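Local coordinates for protein superoxide dismutase 1 (Perkinsus marinus, PDB 2CW2) that catalyses, with iron as its metal, the dismutation of superoxide to hydrogen peroxide and oxygen, probably protecting the cell from radicals, at residues G122-L127 with F216-V221; E126-D131 with G162-V167. All blocks are in the same frame, centred on the assembly; numbering follows the deposited sequence.

Contact 1. Residues G122-L127 with F216-V221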
loop_
_atom_site.group_PDB
_atom_site.type_symbol
_atom_site.label_atom_id
_atom_site.label_comp_id
_atom_site.label_asym_id
_atom_site.label_seq_id
_atom_site.Cartn_x
_atom_site.Cartn_y
_atom_site.Cartn_z
ATOM N N GLY A 122 -28.663 -4.628 18.469
ATOM C CA GLY A 122 -28.179 -4.082 19.727
ATOM C C GLY A 122 -27.763 -2.619 19.654
ATOM O O GLY A 122 -28.235 -1.861 18.815
ATOM N N LYS A 123 -26.855 -2.207 20.530
ATOM C CA LYS A 123 -26.535 -0.793 20.628
ATOM C C LYS A 123 -25.913 -0.149 19.369
ATOM O O LYS A 123 -26.249 0.989 19.051
ATOM C CB LYS A 123 -25.664 -0.487 21.855
ATOM C CG LYS A 123 -25.697 0.994 22.215
ATOM C CD LYS A 123 -27.026 1.354 22.902
ATOM C CE LYS A 123 -27.246 0.521 24.193
ATOM N NZ LYS A 123 -28.517 -0.314 24.257
ATOM N N ILE A 124 -25.020 -0.831 18.655
ATOM C CA ILE A 124 -24.457 -0.150 17.460
ATOM C C ILE A 124 -25.542 0.095 16.445
ATOM O O ILE A 124 -25.474 1.064 15.703
ATOM C CB ILE A 124 -23.333 -0.892 16.663
ATOM C CG1 ILE A 124 -23.102 -2.288 17.162
ATOM C CG2 ILE A 124 -22.115 0.048 16.295
ATOM C CD1 ILE A 124 -24.035 -3.213 16.485
ATOM N N ALA A 125 -26.510 -0.816 16.349
ATOM C CA ALA A 125 -27.567 -0.632 15.361
ATOM C C ALA A 125 -28.299 0.672 15.651
ATOM O O ALA A 125 -28.595 1.474 14.749
ATOM C CB ALA A 125 -28.524 -1.837 15.373
ATOM N N GLU A 126 -28.573 0.896 16.933
ATOM C CA GLU A 126 -29.239 2.107 17.388
ATOM C C GLU A 126 -28.404 3.351 17.057
ATOM O O GLU A 126 -28.933 4.343 16.564
ATOM C CB GLU A 126 -29.493 2.004 18.905
ATOM C CG GLU A 126 -30.172 3.200 19.548
ATOM C CD GLU A 126 -30.353 2.992 21.049
ATOM O OE1 GLU A 126 -29.873 3.847 21.830
ATOM O OE2 GLU A 126 -30.951 1.949 21.439
ATOM N N LEU A 127 -27.105 3.287 17.321
ATOM C CA LEU A 127 -26.220 4.447 17.133
ATOM C C LEU A 127 -26.007 4.718 15.658
ATOM O O LEU A 127 -25.907 5.879 15.229
ATOM C CB LEU A 127 -24.878 4.222 17.842
ATOM C CG LEU A 127 -24.988 4.177 19.380
ATOM C CD1 LEU A 127 -23.689 3.705 20.016
ATOM C CD2 LEU A 127 -25.398 5.526 19.959
ATOM N N PHE A 216 -18.435 -8.186 18.574
ATOM C CA PHE A 216 -17.211 -7.466 18.918
ATOM C C PHE A 216 -17.445 -5.964 18.864
ATOM O O PHE A 216 -17.055 -5.227 19.791
ATOM C CB PHE A 216 -16.069 -7.867 17.962
ATOM C CG PHE A 216 -14.774 -7.092 18.162
ATOM C CD1 PHE A 216 -14.014 -7.247 19.323
ATOM C CD2 PHE A 216 -14.313 -6.236 17.175
ATOM C CE1 PHE A 216 -12.797 -6.546 19.479
ATOM C CE2 PHE A 216 -13.111 -5.540 17.335
ATOM C CZ PHE A 216 -12.357 -5.707 18.481
ATOM N N VAL A 217 -18.098 -5.513 17.790
ATOM C CA VAL A 217 -18.433 -4.100 17.656
ATOM C C VAL A 217 -19.252 -3.645 18.859
ATOM O O VAL A 217 -18.937 -2.614 19.464
ATOM C CB VAL A 217 -19.137 -3.785 16.332
ATOM C CG1 VAL A 217 -19.512 -2.279 16.229
ATOM C CG2 VAL A 217 -18.222 -4.174 15.139
ATOM N N ASN A 218 -20.286 -4.416 19.210
ATOM C CA ASN A 218 -21.128 -4.072 20.352
ATOM C C ASN A 218 -20.386 -4.086 21.698
ATOM O O ASN A 218 -20.656 -3.255 22.571
ATOM C CB ASN A 218 -22.377 -4.960 20.392
ATOM C CG ASN A 218 -23.547 -4.357 19.625
ATOM O OD1 ASN A 218 -23.765 -3.131 19.645
ATOM N ND2 ASN A 218 -24.302 -5.211 18.939
ATOM N N ASP A 219 -19.428 -4.997 21.853
ATOM C CA ASP A 219 -18.560 -4.981 23.020
ATOM C C ASP A 219 -17.754 -3.667 23.068
ATOM O O ASP A 219 -17.545 -3.095 24.135
ATOM C CB ASP A 219 -17.577 -6.159 22.995
ATOM C CG ASP A 219 -18.240 -7.515 23.241
ATOM O OD1 ASP A 219 -19.376 -7.572 23.781
ATOM O OD2 ASP A 219 -17.668 -8.597 22.946
ATOM N N ASN A 220 -17.268 -3.201 21.918
ATOM C CA ASN A 220 -16.513 -1.942 21.892
ATOM C C ASN A 220 -17.408 -0.784 22.314
ATOM O O ASN A 220 -16.977 0.126 23.039
ATOM C CB ASN A 220 -15.917 -1.667 20.499
ATOM C CG ASN A 220 -14.937 -2.752 20.047
ATOM O OD1 ASN A 220 -14.783 -3.014 18.847
ATOM N ND2 ASN A 220 -14.272 -3.382 20.999
ATOM N N VAL A 221 -18.652 -0.810 21.839
ATOM C CA VAL A 221 -19.633 0.196 22.230
ATOM C C VAL A 221 -19.828 0.207 23.746
ATOM O O VAL A 221 -19.744 1.271 24.385
ATOM C CB VAL A 221 -20.986 -0.034 21.531
ATOM C CG1 VAL A 221 -22.111 0.840 22.162
ATOM C CG2 VAL A 221 -20.853 0.224 20.004
#
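Ile124 and Asn218 stand where helix 122-132 and helix 214-223 come closest, their CA atoms 5.9 Å apart. The short helical segments 122-127 and 216-221 cross steeply, at 77°, with axes 8.5 Å apart, and join two helices of the C-terminal domain of this iron superoxide dismutase. The polar link is one side-chain-to-backbone bond: Ile124 N donates to Asn218 OD1 over 2.8 Å, at 160° on the hydrogen. Its detail is less certain than these numbers suggest, because the modelled oxygen sits too near the isoleucine side chain. The other end of the same amide is also used, Asn218 ND2 donating to Thr121 O, so the asparagine reaches the carbonyl of Thr121 and the N-H of Ile124, near the N-terminal end of the helix. The rest is apolar. Ile124 CG2 lies tightly against Val217 CG1 at 3.5 Å, the two side chains crossing at about a right angle, and meets Val221 CG2 at 3.9 Å. With CG1 anti to its backbone N (chi1 168°), Val221 turns that methyl to Lys123 CG, 3.6 Å away, and tip to tip to Leu127 CD1. Only the aliphatic base of Lys123 takes part, since its bent chain carries the amine away. The chemistry thus implies buried branched aliphatics packed between the helices, with the Asn218 amide probably linking the N-terminal part of helix 122-132 to its neighbour, the Ile124 N bond being the less sure half.

Contact 2. Residues E126-D131 with G162-V167; sequences ELITRD and GKLKIV
Arg130, Asp131 and Lys163 form a salt-bridge network where helix 122-132 passes the start of strand 164-170, an outermost strand of the chain's three-stranded antiparallel sheet. The Asp131 carboxylate is its hub, each oxygen taking two donors. Arg130 grips it side-on, close to the guanidinium plane: OD2 takes NH2 with its syn lone pair, while NE meets OD1 on the syn side but 35° out of the carboxylate plane. Lys163 NZ reaches Asp131 OD1 at 2.6 Å from above the carboxylate plane, on the face opposite Arg130 NE; the shared oxygen probably offsets the nearness of the two cations. The second bond to Asp131 OD2 comes from the backbone: Leu164 N donates over 3.0 Å, nearly straight at 167°, also from above the plane, tying strand to helix. Arg130 NH2 is used twice, its other bond going to Gly162 O at 2.9 Å, so the guanidinium is held from both the helix and the turn. Its chain, with CG anti to the backbone N (chi1 -170°), bends at chi3 to bring it there. Beneath the polar layer, Leu164 CD1 lies 3.9 Å from Leu127 CB and as near to Ile128 CG1. Water 1 adds a bridge, accepting from Arg130 NH1 at 3.0 Å and donating at 2.8 Å to Gly162 O, which thus accepts from both Arg130 NH2 and the water.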
loop_
_atom_site.group_PDB
_atom_site.type_symbol
_atom_site.label_atom_id
_atom_site.label_comp_id
_atom_site.label_asym_id
_atom_site.label_seq_id
_atom_site.Cartn_x
_atom_site.Cartn_y
_atom_site.Cartn_z
ATOM N N GLU A 126 -28.573 0.896 16.933
ATOM C CA GLU A 126 -29.239 2.107 17.388
ATOM C C GLU A 126 -28.404 3.351 17.057
ATOM O O GLU A 126 -28.933 4.343 16.564
ATOM C CB GLU A 126 -29.493 2.004 18.905
ATOM C CG GLU A 126 -30.172 3.200 19.548
ATOM C CD GLU A 126 -30.353 2.992 21.049
ATOM O OE1 GLU A 126 -29.873 3.847 21.830
ATOM O OE2 GLU A 126 -30.951 1.949 21.439
ATOM N N LEU A 127 -27.105 3.287 17.321
ATOM C CA LEU A 127 -26.220 4.447 17.133
ATOM C C LEU A 127 -26.007 4.718 15.658
ATOM O O LEU A 127 -25.907 5.879 15.229
ATOM C CB LEU A 127 -24.878 4.222 17.842
ATOM C CG LEU A 127 -24.988 4.177 19.380
ATOM C CD1 LEU A 127 -23.689 3.705 20.016
ATOM C CD2 LEU A 127 -25.398 5.526 19.959
ATOM N N ILE A 128 -25.960 3.648 14.867
ATOM C CA ILE A 128 -25.828 3.803 13.423
ATOM C C ILE A 128 -27.041 4.544 12.876
ATOM O O ILE A 128 -26.903 5.485 12.092
ATOM C CB ILE A 128 -25.641 2.424 12.723
ATOM C CG1 ILE A 128 -24.208 1.934 12.920
ATOM C CG2 ILE A 128 -25.962 2.524 11.242
ATOM C CD1 ILE A 128 -23.980 0.549 12.430
ATOM N N THR A 129 -28.225 4.144 13.327
ATOM C CA THR A 129 -29.444 4.845 12.944
ATOM C C THR A 129 -29.389 6.286 13.394
ATOM O O THR A 129 -29.690 7.219 12.624
ATOM C CB THR A 129 -30.669 4.138 13.528
ATOM O OG1 THR A 129 -30.815 2.859 12.887
ATOM C CG2 THR A 129 -31.946 4.895 13.160
ATOM N N ARG A 130 -28.972 6.485 14.641
ATOM C CA ARG A 130 -28.917 7.832 15.177
ATOM C C ARG A 130 -28.034 8.746 14.337
ATOM O O ARG A 130 -28.413 9.881 14.030
ATOM C CB ARG A 130 -28.458 7.809 16.628
ATOM C CG ARG A 130 -28.589 9.139 17.334
ATOM C CD ARG A 130 -27.888 9.188 18.659
ATOM N NE ARG A 130 -26.446 9.176 18.456
ATOM C CZ ARG A 130 -25.557 9.007 19.429
ATOM N NH1 ARG A 130 -25.962 8.857 20.692
ATOM N NH2 ARG A 130 -24.255 9.006 19.138
ATOM N N ASP A 131 -26.862 8.249 13.937
ATOM C CA ASP A 131 -25.843 9.118 13.386
ATOM C C ASP A 131 -25.691 9.104 11.864
ATOM O O ASP A 131 -25.136 10.040 11.290
ATOM C CB ASP A 131 -24.499 8.861 14.067
ATOM C CG ASP A 131 -24.536 9.182 15.543
ATOM O OD1 ASP A 131 -25.432 9.974 15.963
ATOM O OD2 ASP A 131 -23.726 8.681 16.357
ATOM N N GLY A 162 -18.703 10.343 22.001
ATOM C CA GLY A 162 -20.009 9.706 22.059
ATOM C C GLY A 162 -20.709 9.646 20.702
ATOM O O GLY A 162 -21.760 9.038 20.590
ATOM N N LYS A 163 -20.099 10.232 19.672
ATOM C CA LYS A 163 -20.704 10.341 18.341
ATOM C C LYS A 163 -19.973 9.428 17.380
ATOM O O LYS A 163 -18.752 9.361 17.427
ATOM C CB LYS A 163 -20.513 11.761 17.808
ATOM C CG LYS A 163 -21.779 12.545 17.509
ATOM C CD LYS A 163 -22.619 11.945 16.386
ATOM C CE LYS A 163 -23.624 12.969 15.848
ATOM N NZ LYS A 163 -25.038 12.545 15.959
ATOM N N LEU A 164 -20.708 8.765 16.496
ATOM C CA LEU A 164 -20.105 7.880 15.505
ATOM C C LEU A 164 -19.542 8.699 14.365
ATOM O O LEU A 164 -20.156 9.667 13.912
ATOM C CB LEU A 164 -21.148 6.929 14.933
ATOM C CG LEU A 164 -21.763 5.842 15.800
ATOM C CD1 LEU A 164 -22.375 4.756 14.888
ATOM C CD2 LEU A 164 -20.737 5.233 16.740
ATOM N N LYS A 165 -18.374 8.304 13.881
ATOM C CA LYS A 165 -17.784 8.974 12.737
ATOM C C LYS A 165 -16.897 8.002 11.974
ATOM O O LYS A 165 -16.259 7.136 12.572
ATOM C CB LYS A 165 -17.006 10.193 13.235
ATOM C CG LYS A 165 -16.132 10.900 12.256
ATOM C CD LYS A 165 -15.109 11.728 13.062
ATOM C CE LYS A 165 -15.560 13.152 13.268
ATOM N NZ LYS A 165 -14.500 13.972 13.946
ATOM N N ILE A 166 -16.863 8.149 10.657
ATOM C CA ILE A 166 -16.008 7.318 9.825
ATOM C C ILE A 166 -14.725 8.090 9.572
ATOM O O ILE A 166 -14.762 9.231 9.098
ATOM C CB ILE A 166 -16.681 6.976 8.496
ATOM C CG1 ILE A 166 -17.918 6.110 8.734
ATOM C CG2 ILE A 166 -15.663 6.271 7.551
ATOM C CD1 ILE A 166 -18.865 6.006 7.537
ATOM N N VAL A 167 -13.591 7.481 9.901
ATOM C CA VAL A 167 -12.308 8.131 9.667
ATOM C C VAL A 167 -11.347 7.203 8.963
ATOM O O VAL A 167 -11.379 5.968 9.174
ATOM C CB VAL A 167 -11.633 8.626 10.965
ATOM C CG1 VAL A 167 -12.500 9.650 11.679
ATOM C CG2 VAL A 167 -11.304 7.467 11.897
HETATM O O HOH W 1 -23.648 8.393 22.522
#

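How the contacts relate
Helix 122-132 serves both contacts, whose centres lie about 10 Å apart: its N-terminal part meets helix 214-223 in contact 1, and its later turns meet the start of strand 164-170 in contact 2. Leu127 is shared by both contacts, turning CD1 to Val221 and CB to Leu164, while the C-terminal Ile226 touches both Leu127 and Val221. Contact 1 is mainly aliphatic; contact 2 adds a salt-bridge network and backbone hydrogen bonds to an apolar patch round Leu164. Neither includes a ligand of the iron, which His57, His105, Asp187 and His191 bind. Val217 of contact 1 touches Met184 on strand 181-187, whose last residue, Asp187, is an iron ligand.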